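Local coordinates for protein Ddb_g0293866 (Dictyostelium discoideum, PDB 5LW6) that probably binds ADP-ribose and poly(ADP-ribose) through this C-terminal macrodomain of a longer protein that may act in sensing DNA damage, at residues F146-T151 with K161-M166; G170-V175 with V214-G219. All blocks are in the same frame, centred on the assembly; numbering follows the deposited sequence.

How the contacts relate
Contacts 1 and 2 lie side by side, their centres about 7 Å apart, on one side of the mixed sheet of the macrodomain. Along the chain they come in series: strand 145-149 and helix 161-167 close contact 1 before helix 169-179 and strand 213-217 form contact 2. The two helices follow each other directly, and the two strands are neighbours in the sheet, joined by probable backbone hydrogen bonds of Thr148 with Ile215 and Val217. Side chains also meet between the contacts, Leu216 lying against both Thr148 and Tyr164. Two successive helices thus pack on adjacent parallel strands, and the two contacts meet at Leu216, on the same face of the sheet.

Contact 1. Residues F146-T151 with K161-M166; sequences FATEST and KQLYEM
Leu163, on helix 161-167, packs against strand 145-149 through both its methyl groups, which divide the work. Leu163 CD2 meets Thr148 tip to tip and settles over its branch point, 3.6 Å from Thr148 CG2 and nearly as close to CB, with OG1 only slightly farther away. Leu163 CD1 serves Phe146, standing 4.2 Å from the ring atom Phe146 CE1 and approaching obliquely while the two side chains run past one another in opposite senses. Both partners point from the same side of the strand, as alternate residues do, while Ala147 between them points away. In Thr148 the hydroxyl takes the place opposite the backbone N (chi1 -173°), which leaves CG2 between N and the carbonyl carbon; OG1 has a weak hydrogen bond to Asn160. This is helix-on-sheet packing in the alpha/beta/alpha fold of macrodomains: the strand lies inside the mixed sheet, between strands 55-59 and 213-217, and an eleven-residue connection, with neither helix nor strand, leads to the helix. Leu205 of helix 204-207 and Phe139 extend the apolar surroundings, the former at Leu163 and the latter at the Phe146 ring. Beyond the apolar contact, a water hydrogen-bonded to Ser150 OG and to Tyr164 OH (2.8 Å each) links the turn just after the strand to the helix.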
# COMPACT_ATOMS: atom_id res chain seq x y z
N PHE A 146 -5.75 0.86 4.81
CA PHE A 146 -5.12 2.03 4.18
C PHE A 146 -3.61 1.85 4.30
O PHE A 146 -3.11 1.77 5.41
CB PHE A 146 -5.56 3.32 4.87
CG PHE A 146 -5.08 4.56 4.15
CD1 PHE A 146 -3.82 5.09 4.39
CD2 PHE A 146 -5.84 5.14 3.20
CE1 PHE A 146 -3.33 6.19 3.71
CE2 PHE A 146 -5.41 6.26 2.53
CZ PHE A 146 -4.16 6.78 2.72
N ALA A 147 -2.92 1.80 3.16
CA ALA A 147 -1.47 1.57 3.09
C ALA A 147 -0.78 2.88 2.81
O ALA A 147 -1.25 3.71 1.97
CB ALA A 147 -1.13 0.61 2.02
N THR A 148 0.36 3.06 3.48
CA THR A 148 1.23 4.22 3.30
C THR A 148 2.69 3.78 3.20
O THR A 148 3.11 2.89 3.91
CB THR A 148 1.02 5.22 4.48
OG1 THR A 148 1.74 6.43 4.25
CG2 THR A 148 1.41 4.66 5.81
N GLU A 149 3.48 4.48 2.39
CA GLU A 149 4.93 4.15 2.30
C GLU A 149 5.62 4.64 3.57
O GLU A 149 5.24 5.66 4.15
CB GLU A 149 5.54 4.83 1.13
CG GLU A 149 4.97 4.27 -0.17
CD GLU A 149 5.65 4.77 -1.45
OE1 GLU A 149 6.73 5.48 -1.41
OE2 GLU A 149 5.06 4.54 -2.51
N SER A 150 6.57 3.87 4.02
CA SER A 150 7.34 4.19 5.20
C SER A 150 8.82 3.82 4.98
O SER A 150 9.26 3.52 3.85
CB SER A 150 6.73 3.45 6.41
OG SER A 150 7.34 3.83 7.63
N THR A 151 9.59 3.87 6.04
CA THR A 151 11.01 3.50 5.94
C THR A 151 11.29 2.55 7.09
O THR A 151 10.40 2.24 7.91
CB THR A 151 11.94 4.75 6.09
OG1 THR A 151 11.94 5.18 7.47
CG2 THR A 151 11.55 5.92 5.20
N LYS A 161 2.92 12.85 6.61
CA LYS A 161 2.63 13.75 7.72
C LYS A 161 1.16 13.88 8.00
O LYS A 161 0.73 13.82 9.14
CB LYS A 161 3.27 15.12 7.36
CG LYS A 161 3.02 16.24 8.37
CD LYS A 161 3.73 17.50 7.86
CE LYS A 161 3.84 18.61 8.94
NZ LYS A 161 2.52 18.95 9.50
N GLN A 162 0.37 14.02 6.95
CA GLN A 162 -1.10 14.32 7.14
C GLN A 162 -1.82 13.15 7.76
O GLN A 162 -2.57 13.31 8.69
CB GLN A 162 -1.73 14.70 5.82
CG GLN A 162 -3.20 14.93 5.84
CD GLN A 162 -3.60 16.10 6.74
OE1 GLN A 162 -3.01 17.19 6.69
NE2 GLN A 162 -4.55 15.85 7.60
N LEU A 163 -1.49 11.95 7.26
CA LEU A 163 -1.96 10.73 7.88
C LEU A 163 -1.62 10.66 9.38
O LEU A 163 -2.50 10.40 10.18
CB LEU A 163 -1.45 9.52 7.12
CG LEU A 163 -1.74 8.17 7.74
CD1 LEU A 163 -3.23 7.76 7.59
CD2 LEU A 163 -0.81 7.14 7.13
N TYR A 164 -0.37 10.90 9.71
CA TYR A 164 0.11 10.79 11.09
C TYR A 164 -0.56 11.84 11.98
O TYR A 164 -0.93 11.49 13.07
CB TYR A 164 1.64 10.91 11.14
CG TYR A 164 2.31 9.56 10.96
CD1 TYR A 164 2.32 8.89 9.74
CD2 TYR A 164 2.87 8.88 12.04
CE1 TYR A 164 2.90 7.65 9.63
CE2 TYR A 164 3.44 7.65 11.91
CZ TYR A 164 3.45 7.01 10.71
OH TYR A 164 3.97 5.73 10.59
N GLU A 165 -0.81 13.05 11.46
CA GLU A 165 -1.53 14.04 12.26
C GLU A 165 -2.94 13.61 12.60
O GLU A 165 -3.42 13.80 13.71
CB GLU A 165 -1.49 15.35 11.54
CG GLU A 165 -0.09 15.83 11.78
CD GLU A 165 0.38 17.03 11.03
OE1 GLU A 165 1.62 17.20 11.07
OE2 GLU A 165 -0.40 17.80 10.42
N MSE A 166 -3.54 12.87 11.69
CA MSE A 166 -4.84 12.36 11.86
C MSE A 166 -4.91 11.21 12.84
O MSE A 166 -5.91 11.01 13.41
CB MSE A 166 -5.38 11.96 10.47
CG MSE A 166 -5.52 13.18 9.57
SE MSE A 166 -5.85 12.53 7.70
CE MSE A 166 -7.77 12.19 7.95
O HOH W 1 5.62 5.89 8.29

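Contact 2. Residues G170-V175 with V214-G219; sequences GTFEKV and VILVLG
Phe172 of helix 169-179 reaches across to strand 213-217 and makes two apolar contacts there, with Val214 and with Leu216. The first is made by the far end of the ring: Phe172 CZ stands 3.8 Å from CG1 of Val214 and nearly as close to its CB, with the methyl approaching obliquely. The second is at the ring's edge, where CD2 of Leu216 lies near the ring plane, 4.2 Å from Phe172 CE2, the two side chains passing antiparallel to one another. With CG opposite the backbone N (chi1 -170°), the phenylalanine stretches its ring out from the helix, which bridges a backbone separation of 10.0 Å between CA of Phe172 and CA of Val214. Val214 and Leu216 are alternate residues on the helix-facing side of the strand; Ile215 between them points to the other side. Such helix-against-sheet packing belongs to the alpha/beta/alpha sandwich of the macrodomain, and strand 213-217 sits next to the outermost strand 189-193, to which it runs antiparallel. Ile192 of that strand touches both Phe172 and Leu216 and continues the apolar layer. Among aromatic groups, the ring of Tyr164 on the preceding helix meets Phe172 edge-to-face, so the phenylalanine is packed by that helix as well as by the sheet. Polar bonds hold the helix around Phe172: Thr171 OG1 to Asp168 OD2, Glu173 OE2 to the backbone N of Lys156, and Phe172 O to Thr176 OG1.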
# COMPACT_ATOMS: atom_id res chain seq x y z
N GLY A 170 2.45 10.75 18.07
CA GLY A 170 3.07 10.10 19.24
C GLY A 170 2.37 8.80 19.55
O GLY A 170 3.01 7.75 19.79
N THR A 171 1.04 8.83 19.50
CA THR A 171 0.28 7.66 19.85
C THR A 171 0.56 6.53 18.83
O THR A 171 0.83 5.40 19.20
CB THR A 171 -1.24 7.91 19.91
OG1 THR A 171 -1.51 9.03 20.79
CG2 THR A 171 -1.93 6.64 20.42
N PHE A 172 0.49 6.89 17.55
CA PHE A 172 0.63 5.85 16.54
C PHE A 172 2.07 5.28 16.55
O PHE A 172 2.25 4.06 16.38
CB PHE A 172 0.26 6.41 15.20
CG PHE A 172 0.14 5.35 14.12
CD1 PHE A 172 -0.93 4.50 14.08
CD2 PHE A 172 1.07 5.26 13.07
CE1 PHE A 172 -1.03 3.51 13.11
CE2 PHE A 172 0.99 4.29 12.12
CZ PHE A 172 -0.09 3.44 12.12
N GLU A 173 3.05 6.11 16.73
CA GLU A 173 4.44 5.68 16.72
C GLU A 173 4.77 4.75 17.88
O GLU A 173 5.52 3.80 17.71
CB GLU A 173 5.35 6.87 16.71
CG GLU A 173 5.37 7.58 15.35
CD GLU A 173 6.49 8.61 15.23
OE1 GLU A 173 7.16 8.92 16.28
OE2 GLU A 173 6.75 9.13 14.12
N LYS A 174 4.18 5.03 19.02
CA LYS A 174 4.26 4.19 20.19
C LYS A 174 3.63 2.82 20.00
O LYS A 174 4.25 1.82 20.30
CB LYS A 174 3.66 4.89 21.38
CG LYS A 174 3.84 4.14 22.69
CD LYS A 174 2.88 4.66 23.73
CE LYS A 174 3.55 5.74 24.53
NZ LYS A 174 2.56 6.37 25.44
N VAL A 175 2.40 2.78 19.47
CA VAL A 175 1.78 1.57 19.12
C VAL A 175 2.62 0.80 18.08
O VAL A 175 2.75 -0.41 18.22
CB VAL A 175 0.36 1.80 18.57
CG1 VAL A 175 -0.15 0.53 18.01
CG2 VAL A 175 -0.57 2.31 19.67
N VAL A 214 -4.10 0.45 9.29
CA VAL A 214 -3.09 1.23 8.54
C VAL A 214 -1.85 0.34 8.33
O VAL A 214 -1.38 -0.29 9.25
CB VAL A 214 -2.69 2.57 9.29
CG1 VAL A 214 -1.50 3.21 8.59
CG2 VAL A 214 -3.89 3.49 9.35
N ILE A 215 -1.40 0.23 7.12
CA ILE A 215 -0.31 -0.66 6.79
C ILE A 215 0.86 0.20 6.30
O ILE A 215 0.76 0.99 5.35
CB ILE A 215 -0.73 -1.64 5.66
CG1 ILE A 215 -1.96 -2.45 6.01
CG2 ILE A 215 0.46 -2.49 5.22
CD1 ILE A 215 -2.55 -3.24 4.85
N LEU A 216 2.00 0.05 6.96
CA LEU A 216 3.16 0.78 6.57
C LEU A 216 3.91 -0.12 5.59
O LEU A 216 4.19 -1.25 5.90
CB LEU A 216 4.03 0.97 7.84
CG LEU A 216 3.37 1.75 8.98
CD1 LEU A 216 4.41 2.03 10.03
CD2 LEU A 216 2.87 3.10 8.57
N VAL A 217 4.25 0.41 4.43
CA VAL A 217 4.73 -0.38 3.30
C VAL A 217 6.17 0.05 3.04
O VAL A 217 6.40 1.20 2.75
CB VAL A 217 3.87 -0.02 2.05
CG1 VAL A 217 4.43 -0.69 0.83
CG2 VAL A 217 2.42 -0.42 2.28
N LEU A 218 7.14 -0.84 3.12
CA LEU A 218 8.53 -0.47 2.97
C LEU A 218 8.99 -0.85 1.53
O LEU A 218 9.58 -1.90 1.28
CB LEU A 218 9.38 -1.13 4.07
CG LEU A 218 9.44 -0.31 5.35
CD1 LEU A 218 8.11 -0.19 6.03
CD2 LEU A 218 10.44 -0.95 6.28
N GLY A 219 8.60 -0.03 0.57
CA GLY A 219 8.97 -0.24 -0.81
C GLY A 219 10.44 0.20 -0.99
O GLY A 219 11.05 0.78 -0.10